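Local atomic coordinates of ribosome biogenesis Nep1 RNA methyltransferase (Archaeoglobus fulgidus, PDB entry 3O7B), a protein that probably methylates the N1 atom of a specific pseudouridine in 16S ribosomal RNA, using S-adenosylmethionine as methyl donor, during ribosome biogenesis. Residues Ala29-Pro41 with Lys83-Leu97. Numbering follows the deposited sequence.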
# COMPACT_ATOMS: atom_id res chain seq x y z
N ALA A 29 -18.36 -5.07 9.03
CA ALA A 29 -16.96 -5.16 9.40
C ALA A 29 -16.14 -5.67 8.24
O ALA A 29 -16.62 -6.46 7.43
CB ALA A 29 -16.78 -6.10 10.60
N PHE A 30 -14.87 -5.28 8.22
CA PHE A 30 -13.87 -5.90 7.39
C PHE A 30 -12.92 -6.67 8.27
O PHE A 30 -12.50 -6.14 9.32
CB PHE A 30 -13.06 -4.84 6.63
CG PHE A 30 -13.77 -4.28 5.44
CD1 PHE A 30 -13.37 -4.63 4.14
CD2 PHE A 30 -14.81 -3.35 5.59
CE1 PHE A 30 -14.00 -4.08 3.02
CE2 PHE A 30 -15.46 -2.81 4.46
CZ PHE A 30 -15.04 -3.19 3.19
N VAL A 31 -12.64 -7.92 7.90
CA VAL A 31 -11.77 -8.78 8.67
C VAL A 31 -10.65 -9.29 7.78
O VAL A 31 -10.92 -10.00 6.79
CB VAL A 31 -12.53 -10.01 9.28
CG1 VAL A 31 -11.63 -10.81 10.17
CG2 VAL A 31 -13.78 -9.54 10.01
N PHE A 32 -9.41 -8.96 8.12
CA PHE A 32 -8.27 -9.54 7.43
C PHE A 32 -7.91 -10.83 8.11
O PHE A 32 -7.71 -10.86 9.33
CB PHE A 32 -7.11 -8.54 7.37
CG PHE A 32 -7.44 -7.33 6.54
CD1 PHE A 32 -7.54 -7.44 5.15
CD2 PHE A 32 -7.71 -6.10 7.14
CE1 PHE A 32 -7.92 -6.34 4.37
CE2 PHE A 32 -8.07 -4.98 6.35
CZ PHE A 32 -8.17 -5.12 4.97
N LEU A 33 -7.87 -11.89 7.32
CA LEU A 33 -7.69 -13.26 7.84
C LEU A 33 -6.29 -13.77 7.72
O LEU A 33 -5.60 -13.57 6.70
CB LEU A 33 -8.62 -14.22 7.09
CG LEU A 33 -10.11 -14.01 7.27
CD1 LEU A 33 -10.83 -15.06 6.42
CD2 LEU A 33 -10.55 -14.12 8.75
N GLU A 34 -5.85 -14.48 8.76
CA GLU A 34 -4.53 -15.12 8.78
C GLU A 34 -3.44 -14.11 8.42
O GLU A 34 -2.49 -14.41 7.67
CB GLU A 34 -4.49 -16.35 7.86
CG GLU A 34 -5.38 -17.49 8.38
CD GLU A 34 -5.34 -18.70 7.50
OE1 GLU A 34 -4.38 -18.85 6.72
OE2 GLU A 34 -6.28 -19.52 7.62
N ALA A 35 -3.55 -12.91 9.00
CA ALA A 35 -2.54 -11.88 8.72
C ALA A 35 -1.18 -12.34 9.22
O ALA A 35 -1.05 -12.95 10.30
CB ALA A 35 -2.92 -10.56 9.33
N SER A 36 -0.17 -12.05 8.42
CA SER A 36 1.18 -12.53 8.62
C SER A 36 1.89 -11.61 9.61
O SER A 36 2.82 -10.86 9.25
CB SER A 36 1.88 -12.56 7.25
OG SER A 36 3.09 -13.28 7.30
N LEU A 37 1.42 -11.66 10.85
CA LEU A 37 1.78 -10.72 11.88
C LEU A 37 2.04 -11.49 13.18
O LEU A 37 1.11 -12.00 13.80
CB LEU A 37 0.62 -9.75 12.04
CG LEU A 37 0.71 -8.39 12.66
CD1 LEU A 37 1.58 -7.49 11.79
CD2 LEU A 37 -0.69 -7.85 12.73
N GLU A 38 3.31 -11.58 13.54
CA GLU A 38 3.73 -12.29 14.75
C GLU A 38 5.12 -11.86 15.18
O GLU A 38 5.92 -11.42 14.34
CB GLU A 38 3.71 -13.81 14.51
CG GLU A 38 4.84 -14.35 13.64
CD GLU A 38 4.63 -15.79 13.24
OE1 GLU A 38 4.42 -16.61 14.16
OE2 GLU A 38 4.66 -16.09 12.03
N LEU A 39 5.41 -12.02 16.46
CA LEU A 39 6.75 -11.84 16.96
C LEU A 39 7.63 -13.04 16.59
O LEU A 39 7.12 -14.11 16.26
CB LEU A 39 6.74 -11.61 18.48
CG LEU A 39 5.94 -10.38 18.95
CD1 LEU A 39 5.90 -10.31 20.47
CD2 LEU A 39 6.50 -9.10 18.34
N ILE A 40 8.94 -12.86 16.63
CA ILE A 40 9.85 -13.94 16.25
C ILE A 40 9.57 -15.17 17.15
O ILE A 40 9.61 -15.04 18.38
CB ILE A 40 11.33 -13.48 16.34
CG1 ILE A 40 11.61 -12.40 15.27
CG2 ILE A 40 12.28 -14.67 16.13
CD1 ILE A 40 12.98 -11.73 15.37
N PRO A 41 9.26 -16.33 16.53
CA PRO A 41 9.00 -17.55 17.31
C PRO A 41 10.21 -17.98 18.14
O PRO A 41 11.36 -17.80 17.74
CB PRO A 41 8.71 -18.60 16.23
CG PRO A 41 8.25 -17.84 15.06
CD PRO A 41 9.07 -16.58 15.09
N LYS A 83 3.44 -18.80 4.65
CA LYS A 83 2.48 -17.78 5.10
C LYS A 83 3.10 -16.68 5.96
O LYS A 83 2.44 -15.67 6.24
CB LYS A 83 1.35 -18.42 5.91
CG LYS A 83 0.43 -19.29 5.08
CD LYS A 83 -0.75 -19.74 5.91
CE LYS A 83 -1.80 -20.38 5.03
NZ LYS A 83 -2.97 -20.87 5.82
N ARG A 84 4.35 -16.87 6.38
CA ARG A 84 4.89 -16.12 7.52
C ARG A 84 5.87 -15.02 7.14
O ARG A 84 6.46 -15.05 6.05
CB ARG A 84 5.54 -17.09 8.51
CG ARG A 84 4.56 -18.13 8.99
CD ARG A 84 5.23 -19.18 9.85
NE ARG A 84 5.19 -18.80 11.25
CZ ARG A 84 5.33 -19.65 12.26
NH1 ARG A 84 5.53 -20.94 12.02
NH2 ARG A 84 5.27 -19.21 13.51
N GLY A 85 6.01 -14.05 8.04
CA GLY A 85 6.99 -12.98 7.92
C GLY A 85 6.64 -11.90 6.91
O GLY A 85 7.54 -11.23 6.40
N ARG A 86 5.35 -11.68 6.68
CA ARG A 86 4.92 -10.67 5.68
C ARG A 86 3.92 -9.63 6.21
O ARG A 86 2.81 -9.52 5.70
CB ARG A 86 4.41 -11.35 4.41
CG ARG A 86 5.49 -12.18 3.71
CD ARG A 86 6.57 -11.29 3.04
NE ARG A 86 5.94 -10.34 2.13
CZ ARG A 86 5.51 -10.62 0.91
NH1 ARG A 86 5.67 -11.83 0.39
NH2 ARG A 86 4.91 -9.68 0.20
N PRO A 87 4.36 -8.81 7.19
CA PRO A 87 3.46 -7.79 7.74
C PRO A 87 3.15 -6.67 6.75
O PRO A 87 2.20 -5.91 6.97
CB PRO A 87 4.23 -7.25 8.96
CG PRO A 87 5.68 -7.61 8.70
CD PRO A 87 5.68 -8.84 7.84
N ASP A 88 3.91 -6.60 5.66
CA ASP A 88 3.66 -5.57 4.63
C ASP A 88 2.28 -5.73 4.02
O ASP A 88 1.64 -4.75 3.61
CB ASP A 88 4.71 -5.64 3.53
CG ASP A 88 4.83 -7.03 2.94
OD1 ASP A 88 5.36 -7.90 3.67
OD2 ASP A 88 4.41 -7.23 1.78
N ILE A 89 1.80 -6.97 3.93
CA ILE A 89 0.54 -7.19 3.24
C ILE A 89 -0.62 -6.53 4.00
O ILE A 89 -1.39 -5.72 3.44
CB ILE A 89 0.25 -8.68 3.01
CG1 ILE A 89 1.31 -9.26 2.08
CG2 ILE A 89 -1.15 -8.89 2.44
CD1 ILE A 89 1.30 -10.80 2.02
N VAL A 90 -0.75 -6.84 5.28
CA VAL A 90 -1.85 -6.27 6.04
C VAL A 90 -1.65 -4.75 6.24
O VAL A 90 -2.62 -4.01 6.29
CB VAL A 90 -2.10 -7.04 7.38
CG1 VAL A 90 -1.03 -6.77 8.41
CG2 VAL A 90 -3.48 -6.72 7.93
N HIS A 91 -0.39 -4.30 6.30
CA HIS A 91 -0.11 -2.86 6.40
C HIS A 91 -0.81 -2.10 5.28
O HIS A 91 -1.55 -1.15 5.54
CB HIS A 91 1.40 -2.62 6.32
CG HIS A 91 1.79 -1.18 6.36
ND1 HIS A 91 2.77 -0.66 5.55
CD2 HIS A 91 1.31 -0.14 7.10
CE1 HIS A 91 2.90 0.64 5.79
NE2 HIS A 91 2.03 0.97 6.73
N GLN A 92 -0.58 -2.54 4.04
CA GLN A 92 -1.07 -1.76 2.91
C GLN A 92 -2.58 -1.86 2.80
O GLN A 92 -3.26 -0.89 2.45
CB GLN A 92 -0.39 -2.24 1.63
CG GLN A 92 1.15 -2.03 1.67
CD GLN A 92 1.94 -3.00 0.80
OE1 GLN A 92 1.39 -3.85 0.10
NE2 GLN A 92 3.27 -2.86 0.85
N CYS A 93 -3.13 -3.04 3.11
CA CYS A 93 -4.57 -3.20 3.04
C CYS A 93 -5.28 -2.34 4.06
O CYS A 93 -6.29 -1.73 3.77
CB CYS A 93 -4.96 -4.66 3.26
SG CYS A 93 -4.46 -5.78 1.93
N LEU A 94 -4.71 -2.29 5.26
CA LEU A 94 -5.28 -1.44 6.31
C LEU A 94 -5.20 0.03 5.94
O LEU A 94 -6.12 0.79 6.19
CB LEU A 94 -4.56 -1.64 7.64
CG LEU A 94 -4.92 -2.93 8.39
CD1 LEU A 94 -3.87 -3.14 9.47
CD2 LEU A 94 -6.33 -2.82 8.95
N LEU A 95 -4.06 0.44 5.35
CA LEU A 95 -3.96 1.86 4.96
C LEU A 95 -5.06 2.24 4.01
O LEU A 95 -5.76 3.23 4.20
CB LEU A 95 -2.60 2.17 4.33
CG LEU A 95 -1.38 2.19 5.25
CD1 LEU A 95 -0.14 2.57 4.43
CD2 LEU A 95 -1.57 3.13 6.43
N LEU A 96 -5.26 1.44 2.96
CA LEU A 96 -6.27 1.75 1.98
C LEU A 96 -7.66 1.77 2.60
O LEU A 96 -8.45 2.68 2.38
CB LEU A 96 -6.22 0.77 0.82
CG LEU A 96 -7.34 0.89 -0.20
CD1 LEU A 96 -7.45 2.34 -0.75
CD2 LEU A 96 -7.10 -0.08 -1.31
N LEU A 97 -7.98 0.70 3.33
CA LEU A 97 -9.31 0.60 3.90
C LEU A 97 -9.63 1.78 4.82
O LEU A 97 -10.70 2.38 4.73
CB LEU A 97 -9.41 -0.73 4.68
CG LEU A 97 -10.81 -0.99 5.21
CD1 LEU A 97 -11.84 -1.19 4.08
CD2 LEU A 97 -10.78 -2.21 6.11
O HOH W 1 0.13 -9.53 6.47
O HOH W 2 4.35 -13.98 10.28
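Leu97 and Phe30 meet branch to ring: Leu97 CD1 sits over the centre of one face of the Phe30 ring in a CH-pi contact, 3.6 Å from its centroid, while Leu97 CD2 leans on Phe30 CB. Leucine suits the place because its fork serves both ring and stem. Phe32, two residues on along the strand, brings its ring obliquely against Cys93, with Cys93 CB 3.6 Å from Phe32 CE1, and against the CD2 methyls of Leu94 and Leu97. Val90, branched at CB, rests CB and CG2 on Ala35, whose small methyl lets helix and chain come close; its CG2 also touches Phe32 CB. Here strand 29-33 of the central sheet lies nearly antiparallel to helix 87-97, at 169°, part of the alpha/beta packing of this SPOUT-class methyltransferase; helix 224-239 also touches Phe32 and Cys93. Beyond the corner at Glu34 polar bonds join the packing, though Leu37 CD1 still rests on Pro87 CB. With chi1 at -167°, Ser36 turns OG into the loop before the helix, where this hydroxyl, able to give and take at once, donates to Lys83 O at 2.7 Å and accepts from Arg86 N at 2.8 Å. A water joins Ser36 N to Arg86 O and Val90 N. Lys83, long enough when extended, forms a salt bridge from NZ to Glu34 OE1 (2.6 Å), near the S-adenosylhomocysteine pocket. Farther out, Arg84 grips Glu38 side-on in a two-pronged salt bridge, Arg84 NE to Glu38 OE2 at 2.9 Å and Arg84 NH2 to Glu38 OE1 at 2.8 Å, the two planes 19° apart. A methionine in place of Arg84 would probably leave the buried Glu38 carboxylate without its countercharge. Arg86, predicted to contact the rRNA, is held similarly by Asp88, NE to OD1 and NH2 to OD2.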